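Cellulosomal-scaffolding protein A (Clostridium thermocellum, PDB 4B9F) probably binds crystalline cellulose through this family 3a carbohydrate-binding module, so tethering the cellulosome scaffold to its substrate. Local coordinates at residues S17-T25 / K36-T44; C55-S63 / L101-R112. All coordinates share one frame; numbering follows the deposited sequence. Where two conformers were deposited one is given.

Both contacts hold the same six-stranded sheet, but in different directions. Contact 1 sits near the centre of the chain and is almost wholly buried: strand 20-25 faces strand 37-43 of the opposite sheet, and rings and methyl groups fill the space between the two layers. Contact 2 lies within the six-stranded sheet, further out and only partly buried; it zips 57-61 to 106-112 through backbone hydrogen bonds and adds a salt bridge, amide groups and waters on the outer side. The two meet where strand 20-25 pairs with 106-112, F22 O accepting from I109 N, probably as a hydrogen bond, at 2.8 Å. Calcium belongs to contact 1 alone, at T44.

Contact 1 (S17-T25 / K36-T44); sequences SINPQFKVT and KLTLRYYYT. With CA (calcium ion), chain C.
F22 and L39 meet where the two sheets of the β-sandwich lie face to face; the strand axes come within 9.4 Å at an angle of 148°. L39 CD1 makes a CH-pi contact with the F22 ring, 4.2 Å from its centroid and 24° off the normal, shifted toward the rim. The rim itself is used too: R40 O and Y41 CB lie at the ring's edge, near its plane.

Purely aliphatic packing continues toward the C-terminal end of strand 20-25 and the start of 37-43. V24 has its methyls spread over two leucines, with CG2 4.0 Å from L39 CD2 and CG1 4.3 Å from L37 CD2. The V24 and L39 side chains run antiparallel, each passing alongside the other.

The other end is built on Y41. With CG trans to the backbone N (chi1 180°), its ring is carried across to I18 and P20. P20 CB lies over one face, 4.0 Å from Y41 CD1, and I18 CG2 comes obliquely to Y41 CE2 at 3.8 Å. The phenol's OH is not left to the apolar layer, since it hydrogen-bonds to N8; that of Y43, which touches I18 CD1, bonds to Q51.

Beyond Y43 the packing gives way to metal coordination. T44 chelates the calcium through both O and OG1, each 2.5 Å from the metal, with D46, T122, N125, D126 and water 1 completing the site.

Strand 20-26 runs between 2-8 and 106-115 in its own sheet, and 37-43 between 88-96 and 142-145 in the other; L92 touching P20 and A143 touching L39 extend the core.

Contact 2 (C55-S63 / L101-R112); sequences CDHAAIIGS and LEPGAHVQIQGR
Q110 and D56 meet where strand 51-61 turns its corner, with D56 N bonded to Q110 O at 2.8 Å. The side chain of Q110, extended beyond CG, lies alongside H57. Its amide stands steeply to the imidazole and puts OE1 at the ring's edge, 3.4 Å from H57 CD2. OE1 also accepts from Q108 NE2 at 2.9 Å, while Q110 NE2 donates to water 3; both ends are engaged, which should hold the amide in this orientation.

D56 OD1 offers its syn lone pair to R112 NE at 2.9 Å, an almost straight salt-bridge bond (179°) with the two planar groups only 20° apart. Water 4 joins the same oxygen to R112 NH2; waters 2 and 3 tie OD2 to G111 O and Q110 NE2. The face bearing H57, Y67 and the D56-R112 pair is probably part of the flat strip by which family 3a modules lie on crystalline cellulose.

Near the other end, I61 CB lies over one face of the H106 imidazole, 3.7 Å from its centroid, a CH-pi contact; the H106 chi1 of 69° brings the ring alongside I61. The backbones of the same pair bond both ways, I61 N to H106 O and H106 N to I61 O.

Y67 of strand 67-69 flanks H57, A59 and I61, strand 20-26 borders 106-112 on the far side, and C55, A58 and I109 pack inward on V74.

Contact 1 (S17-T25 / K36-T44)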
ATOM      1  N   SER A  17       4.509   9.070  11.489  0.62  9.32           N
ATOM      2  CA  SER A  17       4.562   8.567  10.132  0.62 10.26           C
ATOM      3  C   SER A  17       4.105   7.126  10.113  0.62  8.89           C
ATOM      4  O   SER A  17       4.418   6.347  11.014  0.62 10.29           O
ATOM      5  CB  SER A  17       5.982   8.665   9.578  0.62 17.39           C
ATOM      6  OG  SER A  17       6.469   9.992   9.683  0.62 21.88           O
ATOM      7  N   ILE A  18       3.349   6.790   9.079  1.00  9.56           N
ATOM      8  CA  ILE A  18       2.913   5.418   8.837  1.00  9.27           C
ATOM      9  C   ILE A  18       3.615   4.924   7.571  1.00  9.67           C
ATOM     10  O   ILE A  18       3.727   5.655   6.589  1.00  9.39           O
ATOM     11  CB  ILE A  18       1.377   5.333   8.743  1.00  9.95           C
ATOM     12  CG1 ILE A  18       0.787   5.662  10.123  1.00 12.37           C
ATOM     13  CG2 ILE A  18       0.924   3.931   8.318  1.00  9.82           C
ATOM     14  CD1 ILE A  18      -0.722   5.818  10.169  1.00 13.91           C
ATOM     15  N   ASN A  19       4.113   3.691   7.612  1.00  9.32           N
ATOM     16  CA  ASN A  19       5.007   3.186   6.575  1.00  9.34           C
ATOM     17  C   ASN A  19       4.565   1.832   6.047  1.00  9.36           C
ATOM     18  O   ASN A  19       5.144   0.797   6.385  1.00 10.70           O
ATOM     19  CB  ASN A  19       6.440   3.090   7.107  1.00 11.93           C
ATOM     20  CG  ASN A  19       7.001   4.437   7.498  1.00 15.08           C
ATOM     21  OD1 ASN A  19       6.670   4.984   8.553  1.00 19.62           O
ATOM     22  ND2 ASN A  19       7.837   4.993   6.639  1.00 18.90           N
ATOM     23  N   PRO A  20       3.520   1.827   5.214  1.00  9.53           N
ATOM     24  CA  PRO A  20       3.020   0.572   4.648  1.00 10.41           C
ATOM     25  C   PRO A  20       3.996   0.031   3.605  1.00 10.06           C
ATOM     26  O   PRO A  20       4.388   0.762   2.693  1.00 11.23           O
ATOM     27  CB  PRO A  20       1.685   0.981   4.006  1.00 11.96           C
ATOM     28  CG  PRO A  20       1.825   2.440   3.749  1.00 15.38           C
ATOM     29  CD  PRO A  20       2.768   3.007   4.758  1.00 11.13           C
ATOM     30  N   GLN A  21       4.376  -1.238   3.741  1.00  9.24           N
ATOM     31  CA  GLN A  21       5.238  -1.902   2.760  1.00 10.08           C
ATOM     32  C   GLN A  21       4.420  -2.957   2.026  1.00  8.71           C
ATOM     33  O   GLN A  21       3.888  -3.869   2.657  1.00  9.75           O
ATOM     34  CB  GLN A  21       6.424  -2.591   3.447  1.00 11.23           C
ATOM     35  CG  GLN A  21       7.073  -1.783   4.556  1.00 12.24           C
ATOM     36  CD  GLN A  21       7.916  -0.645   4.041  1.00 15.16           C
ATOM     37  OE1 GLN A  21       8.863  -0.852   3.275  1.00 17.05           O
ATOM     38  NE2 GLN A  21       7.592   0.570   4.475  1.00 16.27           N
ATOM     39  N   PHE A  22       4.306  -2.829   0.704  1.00  8.89           N
ATOM     40  CA  PHE A  22       3.555  -3.784  -0.104  1.00  9.16           C
ATOM     41  C   PHE A  22       4.472  -4.528  -1.053  1.00  8.61           C
ATOM     42  O   PHE A  22       5.414  -3.944  -1.609  1.00  9.25           O
ATOM     43  CB  PHE A  22       2.523  -3.065  -0.981  1.00  9.51           C
ATOM     44  CG  PHE A  22       1.256  -2.653  -0.278  1.00  9.69           C
ATOM     45  CD1 PHE A  22       1.153  -1.413   0.324  1.00 10.71           C
ATOM     46  CD2 PHE A  22       0.140  -3.487  -0.290  1.00  9.77           C
ATOM     47  CE1 PHE A  22      -0.031  -1.014   0.941  1.00 11.33           C
ATOM     48  CE2 PHE A  22      -1.035  -3.098   0.318  1.00 11.06           C
ATOM     49  CZ  PHE A  22      -1.124  -1.861   0.931  1.00 11.12           C
ATOM     50  N   LYS A  23       4.166  -5.797  -1.295  1.00  9.24           N
ATOM     51  CA  LYS A  23       4.807  -6.534  -2.382  1.00  9.63           C
ATOM     52  C   LYS A  23       3.734  -7.300  -3.127  1.00 10.07           C
ATOM     53  O   LYS A  23       3.045  -8.141  -2.540  1.00 12.23           O
ATOM     54  CB  LYS A  23       5.887  -7.492  -1.870  1.00 11.69           C
ATOM     55  CG  LYS A  23       6.625  -8.223  -2.998  1.00 14.40           C
ATOM     56  CD  LYS A  23       7.995  -8.734  -2.571  1.00 20.64           C
ATOM     57  CE  LYS A  23       7.907  -9.683  -1.404  1.00 20.81           C
ATOM     58  NZ  LYS A  23       9.212 -10.392  -1.227  1.00 20.43           N
ATOM     59  N   VAL A  24       3.584  -7.009  -4.413  1.00  9.47           N
ATOM     60  CA  VAL A  24       2.517  -7.606  -5.208  1.00  9.66           C
ATOM     61  C   VAL A  24       3.143  -8.458  -6.300  1.00  8.97           C
ATOM     62  O   VAL A  24       3.978  -7.975  -7.072  1.00 10.56           O
ATOM     63  CB  VAL A  24       1.638  -6.511  -5.853  1.00 11.05           C
ATOM     64  CG1 VAL A  24       0.514  -7.142  -6.680  1.00 12.44           C
ATOM     65  CG2 VAL A  24       1.084  -5.571  -4.793  1.00 13.01           C
ATOM     66  N   THR A  25       2.755  -9.729  -6.358  1.00 10.49           N
ATOM     67  CA  THR A  25       3.341 -10.660  -7.312  1.00 10.34           C
ATOM     68  C   THR A  25       2.282 -11.128  -8.303  1.00 11.24           C
ATOM     69  O   THR A  25       1.179 -11.500  -7.907  1.00 11.68           O
ATOM     70  CB  THR A  25       3.938 -11.885  -6.585  1.00 13.08           C
ATOM     71  OG1 THR A  25       4.916 -11.445  -5.631  1.00 13.41           O
ATOM     72  CG2 THR A  25       4.582 -12.840  -7.578  1.00 14.17           C
ATOM     73  N   LYS A  36      -3.657   0.357 -13.879  1.00 13.80           N
ATOM     74  CA  LYS A  36      -5.004  -0.019 -13.452  1.00 13.93           C
ATOM     75  C   LYS A  36      -5.048  -0.615 -12.043  1.00 11.22           C
ATOM     76  O   LYS A  36      -6.127  -0.914 -11.539  1.00 13.33           O
ATOM     77  CB  LYS A  36      -5.609  -1.036 -14.426  1.00 19.26           C
ATOM     78  CG  LYS A  36      -5.484  -0.671 -15.891  1.00 26.84           C
ATOM     79  CD  LYS A  36      -6.338   0.529 -16.239  1.00 34.84           C
ATOM     80  CE  LYS A  36      -6.391   0.726 -17.748  1.00 41.68           C
ATOM     81  NZ  LYS A  36      -7.199   1.911 -18.138  1.00 45.25           N
ATOM     82  N   LEU A  37      -3.888  -0.790 -11.408  1.00 10.80           N
ATOM     83  CA  LEU A  37      -3.820  -1.441 -10.103  1.00 11.03           C
ATOM     84  C   LEU A  37      -3.873  -0.429  -8.972  1.00  9.69           C
ATOM     85  O   LEU A  37      -3.144   0.562  -8.983  1.00 10.60           O
ATOM     86  CB  LEU A  37      -2.535  -2.254  -9.975  1.00 11.33           C
ATOM     87  CG  LEU A  37      -2.353  -3.010  -8.655  1.00 12.96           C
ATOM     88  CD1 LEU A  37      -3.413  -4.102  -8.488  1.00 14.56           C
ATOM     89  CD2 LEU A  37      -0.956  -3.607  -8.572  1.00 15.28           C
ATOM     90  N   THR A  38      -4.748  -0.666  -8.000  1.00  9.72           N
ATOM     91  CA  THR A  38      -4.744   0.156  -6.796  1.00 10.37           C
ATOM     92  C   THR A  38      -4.664  -0.728  -5.555  1.00  8.79           C
ATOM     93  O   THR A  38      -5.129  -1.877  -5.570  1.00  9.63           O
ATOM     94  CB  THR A  38      -5.973   1.075  -6.705  1.00 11.39           C
ATOM     95  OG1 THR A  38      -7.158   0.284  -6.803  1.00 11.72           O
ATOM     96  CG2 THR A  38      -5.955   2.124  -7.814  1.00 12.04           C
ATOM     97  N   LEU A  39      -4.057  -0.191  -4.499  1.00  8.74           N
ATOM     98  CA  LEU A  39      -3.879  -0.887  -3.235  1.00  8.22           C
ATOM     99  C   LEU A  39      -4.453  -0.015  -2.132  1.00  8.29           C
ATOM    100  O   LEU A  39      -4.296   1.215  -2.167  1.00  9.76           O
ATOM    101  CB  LEU A  39      -2.385  -1.115  -2.969  1.00  9.21           C
ATOM    102  CG  LEU A  39      -1.612  -1.800  -4.098  1.00 10.94           C
ATOM    103  CD1 LEU A  39      -0.105  -1.788  -3.807  1.00 11.50           C
ATOM    104  CD2 LEU A  39      -2.087  -3.215  -4.305  1.00 13.74           C
ATOM    105  N   ARG A  40      -5.095  -0.627  -1.139  1.00  8.66           N
ATOM    106  CA  ARG A  40      -5.680   0.152  -0.054  1.00  8.64           C
ATOM    107  C   ARG A  40      -5.127  -0.263   1.295  1.00  8.18           C
ATOM    108  O   ARG A  40      -5.035  -1.461   1.607  1.00  9.28           O
ATOM    109  CB  ARG A  40      -7.209   0.020  -0.034  1.00  8.41           C
ATOM    110  CG  ARG A  40      -7.879   0.511  -1.274  1.00  9.95           C
ATOM    111  CD  ARG A  40      -9.392   0.461  -1.167  1.00  9.70           C
ATOM    112  NE  ARG A  40      -9.972   0.821  -2.451  1.00  9.85           N
ATOM    113  CZ  ARG A  40     -11.267   0.766  -2.736  1.00 10.04           C
ATOM    114  NH1 ARG A  40     -12.143   0.391  -1.810  1.00 10.55           N
ATOM    115  NH2 ARG A  40     -11.684   1.100  -3.950  1.00 12.17           N
ATOM    116  N   TYR A  41      -4.757   0.751   2.082  1.00  9.15           N
ATOM    117  CA  TYR A  41      -4.325   0.592   3.461  1.00  8.81           C
ATOM    118  C   TYR A  41      -5.309   1.357   4.354  1.00  7.81           C
ATOM    119  O   TYR A  41      -5.381   2.582   4.288  1.00  8.54           O
ATOM    120  CB  TYR A  41      -2.894   1.131   3.636  1.00  8.58           C
ATOM    121  CG  TYR A  41      -2.405   0.992   5.058  1.00  8.39           C
ATOM    122  CD1 TYR A  41      -1.836  -0.196   5.500  1.00  9.03           C
ATOM    123  CD2 TYR A  41      -2.544   2.033   5.979  1.00  9.77           C
ATOM    124  CE1 TYR A  41      -1.411  -0.348   6.807  1.00  9.34           C
ATOM    125  CE2 TYR A  41      -2.120   1.888   7.290  1.00  9.45           C
ATOM    126  CZ  TYR A  41      -1.554   0.693   7.694  1.00  9.38           C
ATOM    127  OH  TYR A  41      -1.131   0.504   8.983  1.00 10.78           O
ATOM    128  N   TYR A  42      -6.061   0.624   5.176  1.00  8.60           N
ATOM    129  CA  TYR A  42      -7.138   1.204   5.969  1.00  9.41           C
ATOM    130  C   TYR A  42      -6.690   1.530   7.382  1.00  8.77           C
ATOM    131  O   TYR A  42      -6.006   0.732   8.035  1.00  9.51           O
ATOM    132  CB  TYR A  42      -8.304   0.224   6.062  1.00  9.84           C
ATOM    133  CG  TYR A  42      -8.825  -0.303   4.752  1.00  9.09           C
ATOM    134  CD1 TYR A  42      -9.801   0.393   4.043  1.00  9.44           C
ATOM    135  CD2 TYR A  42      -8.401  -1.535   4.258  1.00  8.96           C
ATOM    136  CE1 TYR A  42     -10.321  -0.112   2.858  1.00  9.15           C
ATOM    137  CE2 TYR A  42      -8.911  -2.047   3.065  1.00  9.78           C
ATOM    138  CZ  TYR A  42      -9.873  -1.329   2.379  1.00  8.72           C
ATOM    139  OH  TYR A  42     -10.397  -1.850   1.218  1.00  9.76           O
ATOM    140  N   TYR A  43      -7.114   2.680   7.884  1.00  9.39           N
ATOM    141  CA  TYR A  43      -6.696   3.116   9.203  1.00  8.39           C
ATOM    142  C   TYR A  43      -7.645   4.171   9.752  1.00  8.89           C
ATOM    143  O   TYR A  43      -8.584   4.590   9.074  1.00  9.92           O
ATOM    144  CB  TYR A  43      -5.256   3.661   9.136  1.00 10.06           C
ATOM    145  CG  TYR A  43      -5.097   4.929   8.312  1.00  8.72           C
ATOM    146  CD1 TYR A  43      -5.084   4.888   6.919  1.00  9.26           C
ATOM    147  CD2 TYR A  43      -4.956   6.166   8.932  1.00 10.07           C
ATOM    148  CE1 TYR A  43      -4.944   6.051   6.161  1.00  9.25           C
ATOM    149  CE2 TYR A  43      -4.818   7.332   8.188  1.00  9.59           C
ATOM    150  CZ  TYR A  43      -4.807   7.269   6.802  1.00  9.41           C
ATOM    151  OH  TYR A  43      -4.659   8.413   6.053  1.00 10.74           O
ATOM    152  N   THR A  44      -7.406   4.575  10.995  1.00 10.00           N
ATOM    153  CA  THR A  44      -8.133   5.684  11.591  1.00 10.67           C
ATOM    154  C   THR A  44      -7.187   6.870  11.707  1.00 10.33           C
ATOM    155  O   THR A  44      -6.087   6.753  12.250  1.00 10.71           O
ATOM    156  CB  THR A  44      -8.683   5.329  12.983  1.00 10.86           C
ATOM    157  OG1 THR A  44      -7.647   4.709  13.759  1.00 10.87           O
ATOM    158  CG2 THR A  44      -9.859   4.378  12.868  1.00 12.78           C
TER
HETATM  159 CA    CA C 153      -5.266   5.337  14.090  1.00 10.56          CA
HETATM  160  O   HOH W   1      -3.308   5.801  12.613  1.00 10.92           O

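Contact 2 (C55-S63 / L101-R112)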
ATOM      1  N   CYS A  55       6.485   7.772  -1.768  1.00  9.88           N
ATOM      2  CA  CYS A  55       7.106   6.456  -1.804  1.00 10.33           C
ATOM      3  C   CYS A  55       8.617   6.591  -1.590  1.00 10.18           C
ATOM      4  O   CYS A  55       9.274   7.314  -2.335  1.00 12.71           O
ATOM      5  CB  CYS A  55       6.814   5.778  -3.137  1.00 11.86           C
ATOM      6  SG  CYS A  55       7.465   4.115  -3.255  1.00 12.44           S
ATOM      7  N   ASP A  56       9.157   5.905  -0.578  1.00 11.02           N
ATOM      8  CA  ASP A  56      10.608   5.910  -0.313  1.00 12.68           C
ATOM      9  C   ASP A  56      11.366   5.175  -1.417  1.00 10.57           C
ATOM     10  O   ASP A  56      12.496   5.525  -1.780  1.00 13.09           O
ATOM     11  CB  ASP A  56      10.948   5.169   0.989  1.00 15.91           C
ATOM     12  CG  ASP A  56      10.503   5.891   2.240  1.00 18.24           C
ATOM     13  OD1 ASP A  56      10.219   7.107   2.184  1.00 17.09           O
ATOM     14  OD2 ASP A  56      10.490   5.221   3.309  1.00 19.88           O
ATOM     15  N   HIS A  57      10.762   4.107  -1.919  1.00  9.76           N
ATOM     16  CA  HIS A  57      11.429   3.213  -2.848  1.00 10.29           C
ATOM     17  C   HIS A  57      10.394   2.272  -3.433  1.00  9.43           C
ATOM     18  O   HIS A  57       9.603   1.688  -2.702  1.00 10.04           O
ATOM     19  CB  HIS A  57      12.486   2.381  -2.114  1.00 11.88           C
ATOM     20  CG  HIS A  57      13.102   1.320  -2.965  1.00 13.33           C
ATOM     21  ND1 HIS A  57      13.765   1.607  -4.136  1.00 14.63           N
ATOM     22  CD2 HIS A  57      13.140  -0.025  -2.828  1.00 13.98           C
ATOM     23  CE1 HIS A  57      14.200   0.484  -4.680  1.00 15.68           C
ATOM     24  NE2 HIS A  57      13.836  -0.522  -3.904  1.00 16.61           N
ATOM     25  N   ALA A  58      10.398   2.121  -4.750  1.00  8.92           N
ATOM     26  CA  ALA A  58       9.592   1.083  -5.390  1.00  9.20           C
ATOM     27  C   ALA A  58      10.334   0.556  -6.593  1.00  8.07           C
ATOM     28  O   ALA A  58      11.026   1.305  -7.289  1.00 10.07           O
ATOM     29  CB  ALA A  58       8.227   1.622  -5.803  1.00 10.06           C
ATOM     30  N   ALA A  59      10.174  -0.733  -6.855  1.00  9.19           N
ATOM     31  CA  ALA A  59      10.819  -1.326  -8.010  1.00  9.76           C
ATOM     32  C   ALA A  59      10.018  -2.498  -8.521  1.00  9.49           C
ATOM     33  O   ALA A  59       9.350  -3.198  -7.746  1.00 10.48           O
ATOM     34  CB  ALA A  59      12.261  -1.754  -7.683  1.00 12.73           C
ATOM     35  N   ILE A  60      10.078  -2.693  -9.833  1.00  9.90           N
ATOM     36  CA  ILE A  60       9.528  -3.887 -10.462  1.00  9.99           C
ATOM     37  C   ILE A  60      10.680  -4.851 -10.688  1.00  9.97           C
ATOM     38  O   ILE A  60      11.681  -4.499 -11.328  1.00 11.01           O
ATOM     39  CB  ILE A  60       8.838  -3.564 -11.805  1.00 10.38           C
ATOM     40  CG1 ILE A  60       7.717  -2.538 -11.596  1.00 11.53           C
ATOM     41  CG2 ILE A  60       8.312  -4.839 -12.449  1.00 11.55           C
ATOM     42  CD1 ILE A  60       7.125  -1.997 -12.906  1.00 12.86           C
ATOM     43  N   ILE A  61      10.545  -6.050 -10.132  1.00 10.46           N
ATOM     44  CA  ILE A  61      11.570  -7.071 -10.242  1.00 11.20           C
ATOM     45  C   ILE A  61      11.063  -8.163 -11.169  1.00 11.00           C
ATOM     46  O   ILE A  61      10.028  -8.781 -10.906  1.00 11.78           O
ATOM     47  CB  ILE A  61      11.895  -7.682  -8.864  1.00 11.65           C
ATOM     48  CG1 ILE A  61      12.226  -6.575  -7.853  1.00 13.66           C
ATOM     49  CG2 ILE A  61      13.012  -8.719  -8.987  1.00 12.81           C
ATOM     50  CD1 ILE A  61      13.384  -5.673  -8.252  1.00 15.23           C
ATOM     51  N   GLY A  62      11.779  -8.394 -12.266  1.00 11.24           N
ATOM     52  CA  GLY A  62      11.364  -9.385 -13.234  1.00 11.64           C
ATOM     53  C   GLY A  62      11.558 -10.792 -12.724  1.00 13.29           C
ATOM     54  O   GLY A  62      12.212 -11.022 -11.700  1.00 12.84           O
ATOM     55  N   SER A  63      11.010 -11.749 -13.455  1.00 14.77           N
ATOM     56  CA  SER A  63      11.143 -13.147 -13.059  1.00 17.72           C
ATOM     57  C   SER A  63      12.598 -13.636 -13.061  1.00 18.05           C
ATOM     58  O   SER A  63      12.936 -14.598 -12.358  1.00 19.35           O
ATOM     59  CB  SER A  63      10.280 -14.036 -13.952  1.00 22.49           C
ATOM     60  OG  SER A  63      10.736 -13.986 -15.289  1.00 26.90           O
ATOM     61  N   LEU A 101       3.327  -5.447 -14.982  1.00 12.66           N
ATOM     62  CA  LEU A 101       3.783  -6.520 -14.126  1.00 12.70           C
ATOM     63  C   LEU A 101       3.616  -7.839 -14.879  1.00 12.75           C
ATOM     64  O   LEU A 101       2.499  -8.345 -15.025  1.00 13.93           O
ATOM     65  CB  LEU A 101       2.976  -6.527 -12.827  1.00 14.19           C
ATOM     66  CG  LEU A 101       3.553  -7.334 -11.671  1.00 16.46           C
ATOM     67  CD1 LEU A 101       4.907  -6.770 -11.278  1.00 15.27           C
ATOM     68  CD2 LEU A 101       2.597  -7.314 -10.490  1.00 16.58           C
ATOM     69  N   GLU A 102       4.727  -8.375 -15.375  1.00 13.39           N
ATOM     70  CA  GLU A 102       4.718  -9.613 -16.159  1.00 14.06           C
ATOM     71  C   GLU A 102       4.427 -10.822 -15.280  1.00 14.23           C
ATOM     72  O   GLU A 102       4.603 -10.755 -14.065  1.00 13.60           O
ATOM     73  CB  GLU A 102       6.085  -9.809 -16.831  1.00 14.46           C
ATOM     74  CG  GLU A 102       6.475  -8.717 -17.822  1.00 16.92           C
ATOM     75  CD  GLU A 102       5.679  -8.766 -19.113  1.00 18.97           C
ATOM     76  OE1 GLU A 102       5.006  -9.790 -19.373  1.00 22.52           O
ATOM     77  OE2 GLU A 102       5.727  -7.786 -19.880  1.00 20.58           O
ATOM     78  N   PRO A 103       3.994 -11.937 -15.889  1.00 16.22           N
ATOM     79  CA  PRO A 103       3.847 -13.161 -15.092  1.00 16.96           C
ATOM     80  C   PRO A 103       5.148 -13.499 -14.372  1.00 16.87           C
ATOM     81  O   PRO A 103       6.215 -13.501 -14.992  1.00 17.04           O
ATOM     82  CB  PRO A 103       3.540 -14.228 -16.148  1.00 18.88           C
ATOM     83  CG  PRO A 103       2.905 -13.468 -17.267  1.00 21.55           C
ATOM     84  CD  PRO A 103       3.591 -12.135 -17.294  1.00 18.58           C
ATOM     85  N   GLY A 104       5.059 -13.764 -13.073  1.00 14.67           N
ATOM     86  CA  GLY A 104       6.230 -14.117 -12.290  1.00 14.46           C
ATOM     87  C   GLY A 104       7.024 -12.929 -11.763  1.00 13.81           C
ATOM     88  O   GLY A 104       7.973 -13.109 -10.995  1.00 16.91           O
ATOM     89  N   ALA A 105       6.657 -11.721 -12.184  1.00 12.09           N
ATOM     90  CA  ALA A 105       7.314 -10.509 -11.700  1.00 12.05           C
ATOM     91  C   ALA A 105       6.624 -10.019 -10.436  1.00 11.43           C
ATOM     92  O   ALA A 105       5.472 -10.357 -10.175  1.00 11.31           O
ATOM     93  CB  ALA A 105       7.286  -9.420 -12.776  1.00 11.87           C
ATOM     94  N   HIS A 106       7.319  -9.199  -9.656  1.00 10.66           N
ATOM     95  CA  HIS A 106       6.671  -8.548  -8.523  1.00 10.90           C
ATOM     96  C   HIS A 106       7.035  -7.080  -8.459  1.00 10.81           C
ATOM     97  O   HIS A 106       8.047  -6.659  -9.026  1.00 11.60           O
ATOM     98  CB  HIS A 106       6.969  -9.256  -7.191  1.00 13.38           C
ATOM     99  CG  HIS A 106       8.389  -9.141  -6.725  1.00 14.84           C
ATOM    100  ND1 HIS A 106       9.357 -10.070  -7.044  1.00 17.02           N
ATOM    101  CD2 HIS A 106       8.993  -8.229  -5.926  1.00 17.01           C
ATOM    102  CE1 HIS A 106      10.498  -9.730  -6.469  1.00 18.50           C
ATOM    103  NE2 HIS A 106      10.305  -8.615  -5.785  1.00 19.10           N
ATOM    104  N   VAL A 107       6.191  -6.304  -7.785  1.00 10.28           N
ATOM    105  CA  VAL A 107       6.491  -4.906  -7.520  1.00  9.74           C
ATOM    106  C   VAL A 107       6.510  -4.710  -6.014  1.00  9.13           C
ATOM    107  O   VAL A 107       5.623  -5.198  -5.299  1.00  9.81           O
ATOM    108  CB  VAL A 107       5.502  -3.934  -8.243  1.00 11.24           C
ATOM    109  CG1 VAL A 107       4.049  -4.213  -7.869  1.00 11.31           C
ATOM    110  CG2 VAL A 107       5.874  -2.486  -7.975  1.00 11.09           C
ATOM    111  N   GLN A 108       7.553  -4.034  -5.533  1.00  9.17           N
ATOM    112  CA  GLN A 108       7.693  -3.759  -4.112  1.00  9.00           C
ATOM    113  C   GLN A 108       7.567  -2.264  -3.908  1.00  8.76           C
ATOM    114  O   GLN A 108       8.176  -1.488  -4.643  1.00 10.46           O
ATOM    115  CB  GLN A 108       9.046  -4.242  -3.616  1.00 10.54           C
ATOM    116  CG  GLN A 108       9.287  -4.018  -2.141  1.00 12.30           C
ATOM    117  CD  GLN A 108      10.449  -4.848  -1.629  1.00 13.51           C
ATOM    118  OE1 GLN A 108      10.566  -6.036  -1.954  1.00 13.81           O
ATOM    119  NE2 GLN A 108      11.320  -4.232  -0.839  1.00 13.77           N
ATOM    120  N   ILE A 109       6.772  -1.871  -2.918  1.00  8.19           N
ATOM    121  CA  ILE A 109       6.477  -0.465  -2.646  1.00  8.35           C
ATOM    122  C   ILE A 109       6.705  -0.163  -1.180  1.00  9.06           C
ATOM    123  O   ILE A 109       6.079  -0.767  -0.309  1.00 10.05           O
ATOM    124  CB  ILE A 109       5.008  -0.116  -2.994  1.00  9.96           C
ATOM    125  CG1 ILE A 109       4.706  -0.476  -4.451  1.00 10.74           C
ATOM    126  CG2 ILE A 109       4.715   1.361  -2.689  1.00 11.14           C
ATOM    127  CD1 ILE A 109       3.831  -1.732  -4.599  1.00 12.82           C
ATOM    128  N   GLN A 110       7.603   0.774  -0.910  1.00  8.70           N
ATOM    129  CA  GLN A 110       7.895   1.183   0.457  1.00  8.59           C
ATOM    130  C   GLN A 110       7.275   2.562   0.645  1.00  9.34           C
ATOM    131  O   GLN A 110       7.852   3.581   0.267  1.00 11.72           O
ATOM    132  CB  GLN A 110       9.407   1.138   0.691  1.00 10.96           C
ATOM    133  CG  GLN A 110       9.901  -0.277   0.393  1.00 12.37           C
ATOM    134  CD  GLN A 110      11.384  -0.520   0.552  1.00 13.53           C
ATOM    135  OE1 GLN A 110      11.889  -1.492   0.008  1.00 13.60           O
ATOM    136  NE2 GLN A 110      12.082   0.336   1.306  1.00 14.58           N
ATOM    137  N   GLY A 111       6.051   2.571   1.167  1.00 10.07           N
ATOM    138  CA  GLY A 111       5.263   3.786   1.259  1.00 10.88           C
ATOM    139  C   GLY A 111       5.433   4.507   2.574  1.00  9.87           C
ATOM    140  O   GLY A 111       5.873   3.923   3.560  1.00 10.62           O
ATOM    141  N   ARG A 112       5.067   5.784   2.596  1.00  9.37           N
ATOM    142  CA  ARG A 112       5.189   6.574   3.804  1.00  9.76           C
ATOM    143  C   ARG A 112       4.179   7.703   3.751  1.00  8.41           C
ATOM    144  O   ARG A 112       3.997   8.334   2.703  1.00  9.70           O
ATOM    145  CB  ARG A 112       6.603   7.150   3.910  1.00 10.81           C
ATOM    146  CG  ARG A 112       6.861   7.940   5.179  1.00 12.97           C
ATOM    147  CD  ARG A 112       8.357   8.149   5.374  1.00 14.95           C
ATOM    148  NE  ARG A 112       8.948   8.808   4.220  1.00 16.31           N
ATOM    149  CZ  ARG A 112       8.949  10.127   4.037  1.00 15.87           C
ATOM    150  NH1 ARG A 112       8.407  10.927   4.950  1.00 15.59           N
ATOM    151  NH2 ARG A 112       9.494  10.651   2.940  1.00 17.76           N
TER
HETATM  152  O   HOH W   2       8.586   3.303   4.046  1.00 17.17           O
HETATM  153  O   HOH W   3      11.890   2.653   3.079  1.00 20.45           O
HETATM  154  O   HOH W   4      10.114   9.170   0.656  1.00 27.06           O
HETATM  155  O   HOH W   5       7.853 -12.920 -16.953  1.00 31.71           O